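Local coordinates for protein EF0056 (Enterococcus faecalis, PDB 6ORI) that is an enterococcal surface protein of unknown function, probably linked to biofilm formation, whose N-terminal region binds calcium and has an immunoglobulin-like fold, at residues K219-N224 with A239-H244; S231-A236 with V345-K350. All blocks are in the same frame, centred on the assembly; numbering follows the deposited sequence.

In the fold
Both contacts build on one five-stranded antiparallel sheet, in which strand 239-248 lies between outermost strand 211-221 and strand 340-348. Contact 1 joins the first two of these strands and is mostly buried; its chemistry is regular backbone pairing, with a salt bridge along the outermost strand. Contact 2 is only partly buried and lies farther from the centre of the chain: here the loop that links the same two strands folds over strand 340-348, held by a glutamine amide and a water. The centres are about 8 Å apart, and the contacts meet directly, through the side-chain oxygen of Thr-234 on Glu-222 O and through sheet pairing of Ile-240 with Leu-346.

Contact 1 (K219-N224 with A239-H244); sequences KYEEAN and AIILDH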
loop_
_atom_site.group_PDB
_atom_site.type_symbol
_atom_site.label_atom_id
_atom_site.label_comp_id
_atom_site.label_asym_id
_atom_site.label_seq_id
_atom_site.Cartn_x
_atom_site.Cartn_y
_atom_site.Cartn_z
ATOM N N LYS A 219 4.451 7.626 -4.993
ATOM C CA LYS A 219 5.264 7.690 -6.191
ATOM C C LYS A 219 5.599 9.138 -6.473
ATOM O O LYS A 219 4.766 10.018 -6.266
ATOM C CB LYS A 219 4.488 7.130 -7.384
ATOM C CG LYS A 219 5.282 7.094 -8.665
ATOM C CD LYS A 219 4.446 6.694 -9.856
ATOM C CE LYS A 219 5.308 6.713 -11.106
ATOM N NZ LYS A 219 4.545 6.350 -12.339
ATOM N N TYR A 220 6.826 9.409 -6.870
ATOM C CA TYR A 220 7.136 10.694 -7.484
ATOM C C TYR A 220 6.775 10.642 -8.963
ATOM O O TYR A 220 7.312 9.821 -9.712
ATOM C CB TYR A 220 8.615 11.029 -7.343
ATOM C CG TYR A 220 8.972 12.215 -8.193
ATOM C CD1 TYR A 220 8.695 13.501 -7.761
ATOM C CD2 TYR A 220 9.550 12.045 -9.450
ATOM C CE1 TYR A 220 9.013 14.600 -8.545
ATOM C CE2 TYR A 220 9.866 13.131 -10.241
ATOM C CZ TYR A 220 9.594 14.403 -9.785
ATOM O OH TYR A 220 9.905 15.480 -10.580
ATOM N N GLU A 221 5.863 11.507 -9.400
ATOM C CA GLU A 221 5.476 11.587 -10.803
ATOM C C GLU A 221 6.143 12.809 -11.433
ATOM O O GLU A 221 6.286 13.864 -10.796
ATOM C CB GLU A 221 3.949 11.676 -11.001
ATOM C CG GLU A 221 3.180 10.341 -11.033
ATOM C CD GLU A 221 3.443 9.485 -12.279
ATOM O OE1 GLU A 221 4.358 9.830 -13.068
ATOM O OE2 GLU A 221 2.739 8.463 -12.460
ATOM N N GLU A 222 6.543 12.643 -12.684
ATOM C CA GLU A 222 7.206 13.698 -13.443
ATOM C C GLU A 222 6.320 14.930 -13.606
ATOM O O GLU A 222 5.091 14.866 -13.557
ATOM C CB GLU A 222 7.643 13.152 -14.821
ATOM C CG GLU A 222 6.564 12.355 -15.536
ATOM C CD GLU A 222 7.045 11.693 -16.818
ATOM O OE1 GLU A 222 8.149 12.051 -17.283
ATOM O OE2 GLU A 222 6.309 10.816 -17.350
ATOM N N ALA A 223 6.974 16.053 -13.805
ATOM C CA ALA A 223 6.298 17.305 -14.095
ATOM C C ALA A 223 5.445 17.220 -15.358
ATOM O O ALA A 223 5.771 16.537 -16.326
ATOM C CB ALA A 223 7.298 18.419 -14.262
ATOM N N ASN A 224 4.337 17.932 -15.324
ATOM C CA ASN A 224 3.526 18.219 -16.488
ATOM C C ASN A 224 2.987 16.999 -17.203
ATOM O O ASN A 224 2.950 16.924 -18.440
ATOM C CB ASN A 224 4.294 19.145 -17.427
ATOM C CG ASN A 224 4.502 20.502 -16.823
ATOM O OD1 ASN A 224 3.736 20.917 -15.957
ATOM N ND2 ASN A 224 5.507 21.211 -17.287
ATOM N N ALA A 239 5.166 15.881 -8.687
ATOM C CA ALA A 239 4.281 15.697 -7.557
ATOM C C ALA A 239 4.553 14.387 -6.871
ATOM O O ALA A 239 5.015 13.428 -7.496
ATOM C CB ALA A 239 2.858 15.737 -8.020
ATOM N N ILE A 240 4.285 14.330 -5.580
ATOM C CA ILE A 240 4.204 13.053 -4.908
ATOM C C ILE A 240 2.752 12.612 -4.920
ATOM O O ILE A 240 1.866 13.358 -4.494
ATOM C CB ILE A 240 4.747 13.103 -3.480
ATOM C CG1 ILE A 240 6.233 13.471 -3.500
ATOM C CG2 ILE A 240 4.515 11.757 -2.780
ATOM C CD1 ILE A 240 6.785 13.860 -2.139
ATOM N N ILE A 241 2.522 11.419 -5.454
ATOM C CA ILE A 241 1.192 10.839 -5.573
ATOM C C ILE A 241 0.979 9.852 -4.459
ATOM O O ILE A 241 1.809 8.980 -4.227
ATOM C CB ILE A 241 1.018 10.061 -6.898
ATOM C CG1 ILE A 241 1.568 10.838 -8.098
ATOM C CG2 ILE A 241 -0.442 9.688 -7.128
ATOM C CD1 ILE A 241 0.986 12.194 -8.279
ATOM N N LEU A 242 -0.128 9.993 -3.751
ATOM C CA LEU A 242 -0.555 9.057 -2.715
ATOM C C LEU A 242 -1.732 8.296 -3.265
ATOM O O LEU A 242 -2.769 8.891 -3.600
ATOM C CB LEU A 242 -1.005 9.751 -1.438
ATOM C CG LEU A 242 -0.097 10.799 -0.842
ATOM C CD1 LEU A 242 -0.695 11.354 0.465
ATOM C CD2 LEU A 242 1.261 10.192 -0.604
ATOM N N ASP A 243 -1.594 6.989 -3.361
ATOM C CA ASP A 243 -2.695 6.125 -3.738
ATOM C C ASP A 243 -3.165 5.391 -2.491
ATOM O O ASP A 243 -2.460 4.512 -1.968
ATOM C CB ASP A 243 -2.282 5.161 -4.847
ATOM C CG ASP A 243 -2.254 5.834 -6.224
ATOM O OD1 ASP A 243 -2.711 6.985 -6.336
ATOM O OD2 ASP A 243 -1.794 5.209 -7.195
ATOM N N HIS A 244 -4.308 5.823 -1.980
ATOM C CA HIS A 244 -4.926 5.214 -0.819
ATOM C C HIS A 244 -5.849 4.127 -1.328
ATOM O O HIS A 244 -6.866 4.403 -1.961
ATOM C CB HIS A 244 -5.694 6.284 -0.036
ATOM C CG HIS A 244 -6.404 5.762 1.176
ATOM N ND1 HIS A 244 -7.523 6.388 1.700
ATOM C CD2 HIS A 244 -6.131 4.725 2.001
ATOM C CE1 HIS A 244 -7.920 5.732 2.771
ATOM N NE2 HIS A 244 -7.101 4.708 2.966
#
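Lys-219, Tyr-220 and Glu-221 pair with Ile-241, Ile-240 and Ala-239 in antiparallel register through four backbone hydrogen bonds. Lys-219 and Ile-241 exchange two, Ile-241 N to Lys-219 O at 2.8 Å being nearly straight (175° at the hydrogen), whereas Lys-219 N to Ile-241 O is more bent. Glu-221 and Ala-239 exchange the other two, with Glu-221 N 2.8 Å from Ala-239 O. Between these rungs Tyr-220 and Ile-240 form a non-hydrogen-bonded pair, and Ile-240 CA sends a CA-H...O contact to Lys-219 O (3.4 Å).

In the side-chain packing, the Glu-221 stem crosses Ile-241 at a slant, its CG 3.4 Å from Ile-241 CG1. On the opposite face, the Tyr-220 ring passes Ala-239 O obliquely, its CD1 3.7 Å from that oxygen.

The charged interaction runs along one strand. A bend at chi2 (-70°) carries the Glu-221 carboxylate back toward the extended Lys-219 chain, whose NZ meets OE2 at 2.8 Å from above the carboxylate plane.

Strand 340-348 flanks 239-248 on its other side, placing this pairing at the margin of an antiparallel sheet, consistent with an immunoglobulin-like domain.

Contact 2 (S231-A236 with V345-K350); sequences SGSTGA and VLQLTK
Gln-347 reaches from strand 340-348 to the loop at Ser-233 and Thr-234, and in the conformer described its amide makes the direct hydrogen bond of the contact. Its CG stands anti to the carbonyl carbon and beside the backbone N (chi1 -56°), and the chain then runs extended (chi2 -162°), bringing NE2 to 3.0 Å from Ser-233 O. The bond is bent, with 145° at the hydrogen. Ser-233 O lies in the plane of the glutamine amide, yet the donor itself sits well above the Ser-233 carbonyl plane. Gln-347 NE2 thus donates both to Ser-233 O and to a water, 3.0 Å from NE2, that is also hydrogen-bonded to Ser-233 OG.

Behind the amide, the aliphatic stem of Gln-347 runs beside the next peptide, CG lying 3.8 Å from Thr-234 O. The loop thus folds back from the hairpin connection between strands 211-221 and 239-248 and lies over strand 340-348, the next strand beyond 239-248 in the same antiparallel sheet.

Val-345 directs its CB toward the loop, and its CG1, anti to the backbone N, touches Ser-233 O at 3.7 Å. One carbonyl therefore receives the amide and packs against a methyl. The CB of Thr-234 is directed away from the strand, and OG1 hydrogen-bonds to Glu-222 O and Ile-225 N. The backbone of Gly-235 passes the Gln-347 amide, its N 3.7 Å from Gln-347 NE2; the lack of a side chain on this glycine lets the amide lie close to the main chain.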
loop_
_atom_site.group_PDB
_atom_site.type_symbol
_atom_site.label_atom_id
_atom_site.label_comp_id
_atom_site.label_asym_id
_atom_site.label_seq_id
_atom_site.Cartn_x
_atom_site.Cartn_y
_atom_site.Cartn_z
ATOM N N SER A 231 -8.094 17.379 -16.839
ATOM C CA SER A 231 -8.569 17.978 -15.582
ATOM C C SER A 231 -7.524 17.961 -14.464
ATOM O O SER A 231 -7.425 18.896 -13.668
ATOM C CB SER A 231 -9.857 17.290 -15.113
ATOM O OG SER A 231 -9.632 15.942 -14.680
ATOM N N GLY A 232 -6.734 16.886 -14.415
ATOM C CA GLY A 232 -5.746 16.710 -13.362
ATOM C C GLY A 232 -4.329 16.786 -13.899
ATOM O O GLY A 232 -4.111 16.473 -15.074
ATOM N N SER A 233 -3.380 17.182 -13.060
ATOM C CA SER A 233 -2.007 17.381 -13.502
ATOM C C SER A 233 -1.026 17.395 -12.350
ATOM O O SER A 233 -1.405 17.583 -11.205
ATOM C CB SER A 233 -1.902 18.687 -14.281
ATOM O OG SER A 233 -2.628 19.706 -13.614
ATOM N N THR A 234 0.269 17.232 -12.637
ATOM C CA THR A 234 1.288 17.191 -11.578
ATOM C C THR A 234 2.065 18.473 -11.255
ATOM O O THR A 234 2.820 18.541 -10.278
ATOM C CB THR A 234 2.348 16.155 -11.910
ATOM O OG1 THR A 234 2.830 16.337 -13.248
ATOM C CG2 THR A 234 1.727 14.776 -11.806
ATOM N N GLY A 235 1.950 19.434 -12.134
ATOM C CA GLY A 235 2.603 20.721 -11.970
ATOM C C GLY A 235 4.038 20.777 -12.475
ATOM O O GLY A 235 4.624 19.769 -12.885
ATOM N N ALA A 236 4.627 21.967 -12.453
ATOM C CA ALA A 236 5.918 22.197 -13.094
ATOM C C ALA A 236 7.098 21.484 -12.445
ATOM O O ALA A 236 8.159 21.349 -13.067
ATOM C CB ALA A 236 6.224 23.686 -13.124
ATOM N N VAL A 345 -2.744 14.107 -5.227
ATOM C CA VAL A 345 -1.618 14.624 -5.988
ATOM C C VAL A 345 -1.036 15.831 -5.244
ATOM O O VAL A 345 -1.687 16.877 -5.162
ATOM C CB VAL A 345 -2.066 15.026 -7.392
ATOM C CG1 VAL A 345 -0.900 15.552 -8.182
ATOM C CG2 VAL A 345 -2.735 13.865 -8.122
ATOM N N LEU A 346 0.170 15.683 -4.714
ATOM C CA LEU A 346 0.830 16.721 -3.920
ATOM C C LEU A 346 1.815 17.414 -4.825
ATOM O O LEU A 346 2.906 16.911 -5.050
ATOM C CB LEU A 346 1.577 16.100 -2.727
ATOM C CG LEU A 346 0.814 15.092 -1.855
ATOM C CD1 LEU A 346 1.690 14.571 -0.742
ATOM C CD2 LEU A 346 -0.410 15.730 -1.268
ATOM N N GLN A 347 1.434 18.560 -5.357
ATOM C CA GLN A 347 2.303 19.299 -6.253
ATOM C C GLN A 347 3.443 19.923 -5.480
ATOM O O GLN A 347 3.236 20.555 -4.456
ATOM C CB GLN A 347 1.503 20.375 -6.971
ATOM C CG GLN A 347 0.294 19.817 -7.731
ATOM C CD GLN A 347 -0.238 20.774 -8.770
ATOM O OE1 GLN A 347 -0.130 21.992 -8.621
ATOM N NE2 GLN A 347 -0.814 20.228 -9.837
ATOM N N LEU A 348 4.666 19.705 -5.941
ATOM C CA LEU A 348 5.827 20.266 -5.273
ATOM C C LEU A 348 6.086 21.699 -5.722
ATOM O O LEU A 348 5.845 22.059 -6.862
ATOM C CB LEU A 348 7.047 19.406 -5.565
ATOM C CG LEU A 348 6.939 17.955 -5.104
ATOM C CD1 LEU A 348 8.155 17.198 -5.585
ATOM C CD2 LEU A 348 6.782 17.840 -3.614
ATOM N N THR A 349 6.632 22.507 -4.814
ATOM C CA THR A 349 6.905 23.917 -5.090
ATOM C C THR A 349 8.222 24.102 -5.805
ATOM O O THR A 349 8.449 25.148 -6.415
ATOM C CB THR A 349 6.996 24.719 -3.802
ATOM O OG1 THR A 349 7.978 24.113 -2.968
ATOM C CG2 THR A 349 5.660 24.759 -3.077
ATOM N N LYS A 350 9.097 23.115 -5.705
ATOM C CA LYS A 350 10.358 23.125 -6.433
ATOM C C LYS A 350 10.764 21.675 -6.650
ATOM O O LYS A 350 10.179 20.768 -6.048
ATOM C CB LYS A 350 11.430 23.916 -5.673
ATOM C CG LYS A 350 11.676 23.429 -4.285
ATOM C CD LYS A 350 12.554 24.392 -3.496
ATOM C CE LYS A 350 11.821 25.672 -3.181
ATOM N NZ LYS A 350 12.592 26.562 -2.277
HETATM O O HOH W 1 -1.894 22.268 -11.793
#